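PDB 3WLA: oxidized polyvinyl alcohol hydrolase from Sphingopyxis, which hydrolyses beta-diketones such as 4,6-nonanedione, and so cleaves oxidized polyvinyl alcohol in the second step of polyvinyl alcohol degradation. Local coordinates for residues V135-L138 and E139-R143; L173-S176 and E177-G181. One frame throughout, in Å; residues are numbered along the deposited sequence.

Interaction 1 of 2, residues V135-L138 and E139-R143; sequences VRFL and EAMVR
Over one face of the Phe137 ring lies Met141 CB, 4.1 Å from Phe137 CE1. The sulfur takes part too: Met141 SD is 4.8 Å from the Phe137 ring centroid, 33° off the ring normal, an oblique Met-aromatic contact. Spaced i to i+4, both residues lie on one side of the helix; with CG opposite the backbone N in each (chi1 170° and 176°), ring and thioether meet. The Met141 chain then bends at its last torsion, and CE reaches Leu138 CD2 at 4.3 Å. The second flat group is the guanidinium of Arg143. It grips Glu139 OE2 side-on with NE and NH2, the oxygen lying at the guanidinium edge and in its plane. Arg143 NE gives the shorter bond, 2.8 Å to Glu139 OE2, on the anti lone pair. Arg143 NH2 meets Glu139 OE2 at 3.1 Å, from above the carboxylate plane.

The backbone is regular helix, part of helix 133-145. Met141 N to Phe137 O is short at 2.7 Å, while Glu139 N to Val135 O is weak. Phe137, Leu138 and Met141 pack on Pro85 of strand 81-85. Arg136 turns elsewhere, to salt bridges with Asp130, Asp29 and Asp133. Sulfur and ring thus meet against the sheet. On the partly exposed side, Arg143 is shared between Glu139 and Glu9, and its positive charge probably steadies the Glu139 carboxylate, which lies near Asp175.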
loop_
_atom_site.group_PDB
_atom_site.type_symbol
_atom_site.label_atom_id
_atom_site.label_comp_id
_atom_site.label_asym_id
_atom_site.label_seq_id
_atom_site.Cartn_x
_atom_site.Cartn_y
_atom_site.Cartn_z
ATOM N N VAL A 135 -4.908 7.601 -6.026
ATOM C CA VAL A 135 -5.916 7.018 -5.153
ATOM C C VAL A 135 -7.222 6.778 -5.941
ATOM O O VAL A 135 -7.889 5.770 -5.749
ATOM C CB VAL A 135 -6.230 7.930 -3.942
ATOM C CG1 VAL A 135 -7.476 7.391 -3.191
ATOM C CG2 VAL A 135 -5.041 7.970 -2.967
ATOM N N ARG A 136 -7.563 7.697 -6.852
ATOM C CA ARG A 136 -8.809 7.583 -7.613
ATOM C C ARG A 136 -8.737 6.494 -8.670
ATOM O O ARG A 136 -9.716 5.784 -8.915
ATOM C CB ARG A 136 -9.173 8.936 -8.240
ATOM C CG ARG A 136 -9.816 9.896 -7.196
ATOM C CD ARG A 136 -10.146 11.273 -7.768
ATOM N NE ARG A 136 -8.995 12.009 -8.301
ATOM C CZ ARG A 136 -8.370 12.982 -7.637
ATOM N NH1 ARG A 136 -8.768 13.339 -6.402
ATOM N NH2 ARG A 136 -7.356 13.609 -8.218
ATOM N N PHE A 137 -7.574 6.382 -9.289
ATOM C CA PHE A 137 -7.356 5.359 -10.287
ATOM C C PHE A 137 -7.540 3.965 -9.690
ATOM O O PHE A 137 -8.311 3.123 -10.249
ATOM C CB PHE A 137 -5.955 5.466 -10.866
ATOM C CG PHE A 137 -5.584 4.291 -11.735
ATOM C CD1 PHE A 137 -6.456 3.863 -12.752
ATOM C CD2 PHE A 137 -4.359 3.610 -11.561
ATOM C CE1 PHE A 137 -6.132 2.786 -13.591
ATOM C CE2 PHE A 137 -4.024 2.527 -12.404
ATOM C CZ PHE A 137 -4.918 2.117 -13.419
ATOM N N LEU A 138 -6.835 3.697 -8.576
ATOM C CA LEU A 138 -6.920 2.397 -7.952
ATOM C C LEU A 138 -8.384 2.031 -7.690
ATOM O O LEU A 138 -8.791 0.919 -7.992
ATOM C CB LEU A 138 -6.100 2.366 -6.627
ATOM C CG LEU A 138 -4.605 2.640 -6.900
ATOM C CD1 LEU A 138 -3.949 2.930 -5.604
ATOM C CD2 LEU A 138 -3.908 1.516 -7.722
ATOM N N GLU A 139 -9.187 2.949 -7.153
ATOM C CA GLU A 139 -10.588 2.571 -6.899
ATOM C C GLU A 139 -11.388 2.291 -8.191
ATOM O O GLU A 139 -12.134 1.311 -8.271
ATOM C CB GLU A 139 -11.301 3.657 -6.099
ATOM C CG GLU A 139 -12.781 3.333 -5.839
ATOM C CD GLU A 139 -13.504 4.440 -5.129
ATOM O OE1 GLU A 139 -12.868 5.212 -4.359
ATOM O OE2 GLU A 139 -14.732 4.531 -5.336
ATOM N N ALA A 140 -11.235 3.179 -9.178
ATOM C CA ALA A 140 -11.927 3.095 -10.455
ATOM C C ALA A 140 -11.560 1.811 -11.168
ATOM O O ALA A 140 -12.426 1.135 -11.785
ATOM C CB ALA A 140 -11.553 4.291 -11.301
ATOM N N MET A 141 -10.267 1.472 -11.100
ATOM C CA MET A 141 -9.771 0.240 -11.686
ATOM C C MET A 141 -10.533 -0.994 -11.134
ATOM O O MET A 141 -11.042 -1.822 -11.899
ATOM C CB MET A 141 -8.289 0.089 -11.362
ATOM C CG MET A 141 -7.657 -1.190 -11.833
ATOM S SD MET A 141 -5.886 -1.317 -11.240
ATOM C CE MET A 141 -6.158 -1.736 -9.485
ATOM N N VAL A 142 -10.572 -1.119 -9.804
ATOM C CA VAL A 142 -11.222 -2.255 -9.183
ATOM C C VAL A 142 -12.700 -2.197 -9.517
ATOM O O VAL A 142 -13.253 -3.210 -9.942
ATOM C CB VAL A 142 -11.017 -2.280 -7.663
ATOM C CG1 VAL A 142 -11.831 -3.422 -7.053
ATOM C CG2 VAL A 142 -9.503 -2.500 -7.348
ATOM N N ARG A 143 -13.340 -1.040 -9.341
ATOM C CA ARG A 143 -14.770 -0.948 -9.694
ATOM C C ARG A 143 -15.039 -1.414 -11.135
ATOM O O ARG A 143 -16.069 -2.038 -11.401
ATOM C CB ARG A 143 -15.287 0.475 -9.508
ATOM C CG ARG A 143 -15.686 0.805 -8.099
ATOM C CD ARG A 143 -16.277 2.196 -8.063
ATOM N NE ARG A 143 -16.350 2.674 -6.682
ATOM C CZ ARG A 143 -17.197 2.219 -5.763
ATOM N NH1 ARG A 143 -18.073 1.267 -6.063
ATOM N NH2 ARG A 143 -17.141 2.705 -4.535
#

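Interaction 2 of 2, residues L173-S176 and E177-G181; sequences LFDS and EFWAG
Asp175 and Trp179 meet through a water that joins their side chains. It accepts from Trp179 NE1 at 2.9 Å and donates to Asp175 OD2 at 3.0 Å. A second water donates to Asp175 OD1 and, at 2.8 Å, to Glu177 OE1. The two carboxylates carry like charge, with Asp175 OD1 4.1 Å from Glu177 OE1; the shared water probably eases this. With CG turned opposite the backbone N (chi1 -161°), the Asp175 carboxylate swings in alongside Phe178 CB. Asp175 OD2 is 3.6 Å from Phe178 CB. The carboxylate and ring planes are only 15° apart.

Asp175 is where the chain leaves helical geometry after helix 163-174. The chain then makes a beta turn, closed by Phe178 N to Asp175 O at 3.1 Å, i+3 to i, with the donor well above the carbonyl plane. It runs on into strand 181-185, the next parallel strand of the alpha/beta-hydrolase sheet.

Further on, the rings of Phe178 and Trp179 meet edge to face. Phe178 CD2 stands 3.7 Å above the Trp179 indole plane, over its centre. Lys308 NZ bonds to the carbonyl oxygens of both Ser176 and Trp179, while Ser176 OG accepts from Asp230 N.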
loop_
_atom_site.group_PDB
_atom_site.type_symbol
_atom_site.label_atom_id
_atom_site.label_comp_id
_atom_site.label_asym_id
_atom_site.label_seq_id
_atom_site.Cartn_x
_atom_site.Cartn_y
_atom_site.Cartn_z
ATOM N N LEU A 173 -5.870 5.852 3.960
ATOM C CA LEU A 173 -6.151 7.054 4.731
ATOM C C LEU A 173 -7.182 7.934 4.081
ATOM O O LEU A 173 -8.006 8.568 4.779
ATOM C CB LEU A 173 -4.864 7.872 4.981
ATOM C CG LEU A 173 -3.850 7.258 5.988
ATOM C CD1 LEU A 173 -2.523 8.036 5.954
ATOM C CD2 LEU A 173 -4.413 7.233 7.389
ATOM N N PHE A 174 -7.118 8.023 2.766
ATOM C CA PHE A 174 -8.056 8.843 2.006
ATOM C C PHE A 174 -9.327 8.160 1.516
ATOM O O PHE A 174 -10.321 8.819 1.294
ATOM C CB PHE A 174 -7.414 9.395 0.745
ATOM C CG PHE A 174 -6.661 10.682 0.961
ATOM C CD1 PHE A 174 -7.334 11.890 0.985
ATOM C CD2 PHE A 174 -5.266 10.666 1.201
ATOM C CE1 PHE A 174 -6.654 13.079 1.261
ATOM C CE2 PHE A 174 -4.560 11.841 1.476
ATOM C CZ PHE A 174 -5.266 13.069 1.512
ATOM N N ASP A 175 -9.277 6.847 1.338
ATOM C CA ASP A 175 -10.402 6.138 0.759
ATOM C C ASP A 175 -10.741 4.864 1.523
ATOM O O ASP A 175 -10.939 3.783 0.944
ATOM C CB ASP A 175 -10.036 5.831 -0.709
ATOM C CG ASP A 175 -11.253 5.514 -1.572
ATOM O OD1 ASP A 175 -12.367 5.737 -1.096
ATOM O OD2 ASP A 175 -11.095 5.063 -2.735
ATOM N N SER A 176 -10.847 4.983 2.834
ATOM C CA SER A 176 -11.188 3.826 3.636
ATOM C C SER A 176 -12.643 3.356 3.403
ATOM O O SER A 176 -13.027 2.279 3.825
ATOM C CB SER A 176 -10.963 4.134 5.111
ATOM O OG SER A 176 -11.823 5.159 5.572
ATOM N N GLU A 177 -13.446 4.149 2.708
ATOM C CA GLU A 177 -14.830 3.752 2.428
ATOM C C GLU A 177 -14.818 2.617 1.406
ATOM O O GLU A 177 -15.733 1.792 1.337
ATOM C CB GLU A 177 -15.626 4.913 1.829
ATOM C CG GLU A 177 -16.023 5.980 2.801
ATOM C CD GLU A 177 -14.824 6.817 3.292
ATOM O OE1 GLU A 177 -13.806 6.992 2.523
ATOM O OE2 GLU A 177 -14.932 7.306 4.462
ATOM N N PHE A 178 -13.779 2.587 0.588
ATOM C CA PHE A 178 -13.691 1.570 -0.437
ATOM C C PHE A 178 -12.989 0.272 0.016
ATOM O O PHE A 178 -13.606 -0.795 0.074
ATOM C CB PHE A 178 -13.021 2.179 -1.688
ATOM C CG PHE A 178 -13.058 1.288 -2.905
ATOM C CD1 PHE A 178 -14.273 0.977 -3.517
ATOM C CD2 PHE A 178 -11.875 0.761 -3.442
ATOM C CE1 PHE A 178 -14.322 0.162 -4.635
ATOM C CE2 PHE A 178 -11.900 -0.068 -4.578
ATOM C CZ PHE A 178 -13.137 -0.374 -5.184
ATOM N N TRP A 179 -11.717 0.386 0.358
ATOM C CA TRP A 179 -10.887 -0.757 0.758
ATOM C C TRP A 179 -11.255 -1.352 2.120
ATOM O O TRP A 179 -11.543 -0.616 3.084
ATOM C CB TRP A 179 -9.405 -0.323 0.828
ATOM C CG TRP A 179 -8.890 0.338 -0.450
ATOM C CD1 TRP A 179 -8.656 1.673 -0.683
ATOM C CD2 TRP A 179 -8.640 -0.331 -1.667
ATOM N NE1 TRP A 179 -8.290 1.869 -2.003
ATOM C CE2 TRP A 179 -8.267 0.646 -2.623
ATOM C CE3 TRP A 179 -8.701 -1.677 -2.053
ATOM C CZ2 TRP A 179 -7.961 0.319 -3.917
ATOM C CZ3 TRP A 179 -8.400 -2.003 -3.344
ATOM C CH2 TRP A 179 -8.035 -1.013 -4.274
ATOM N N ALA A 180 -11.242 -2.688 2.178
ATOM C CA ALA A 180 -11.504 -3.385 3.431
ATOM C C ALA A 180 -10.219 -3.384 4.277
ATOM O O ALA A 180 -10.194 -3.832 5.448
ATOM C CB ALA A 180 -11.952 -4.826 3.145
ATOM N N GLY A 181 -9.144 -2.867 3.696
ATOM C CA GLY A 181 -7.852 -2.865 4.391
ATOM C C GLY A 181 -6.697 -3.096 3.404
ATOM O O GLY A 181 -6.828 -2.957 2.163
HETATM O O HOH W 1 -8.337 4.281 -3.691
HETATM O O HOH W 2 -14.232 7.994 -0.064
#

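How the interactions relate
Interaction 1 lies within helix 133-145 and is mostly buried. Interaction 2 follows helix 163-174 and is only partly buried, with Glu177 exposed. The first relies on regular helix bonds, sulfur-ring packing and a direct ion pair. The second uses one turn bond, two bridging waters and a T-shaped ring pair. They touch, with centres about 11 Å apart. Phe178 CG packs 3.6 Å from Glu139 CG, and Phe178 also packs on Arg143. Trp179 CH2 meets Val142 CG2 at 3.7 Å. Glu139 OE1 and Asp175 OD2 are only 2.4 Å apart, so a shared proton is possible, though the short distance is doubtful. Neither contact lies at the active site.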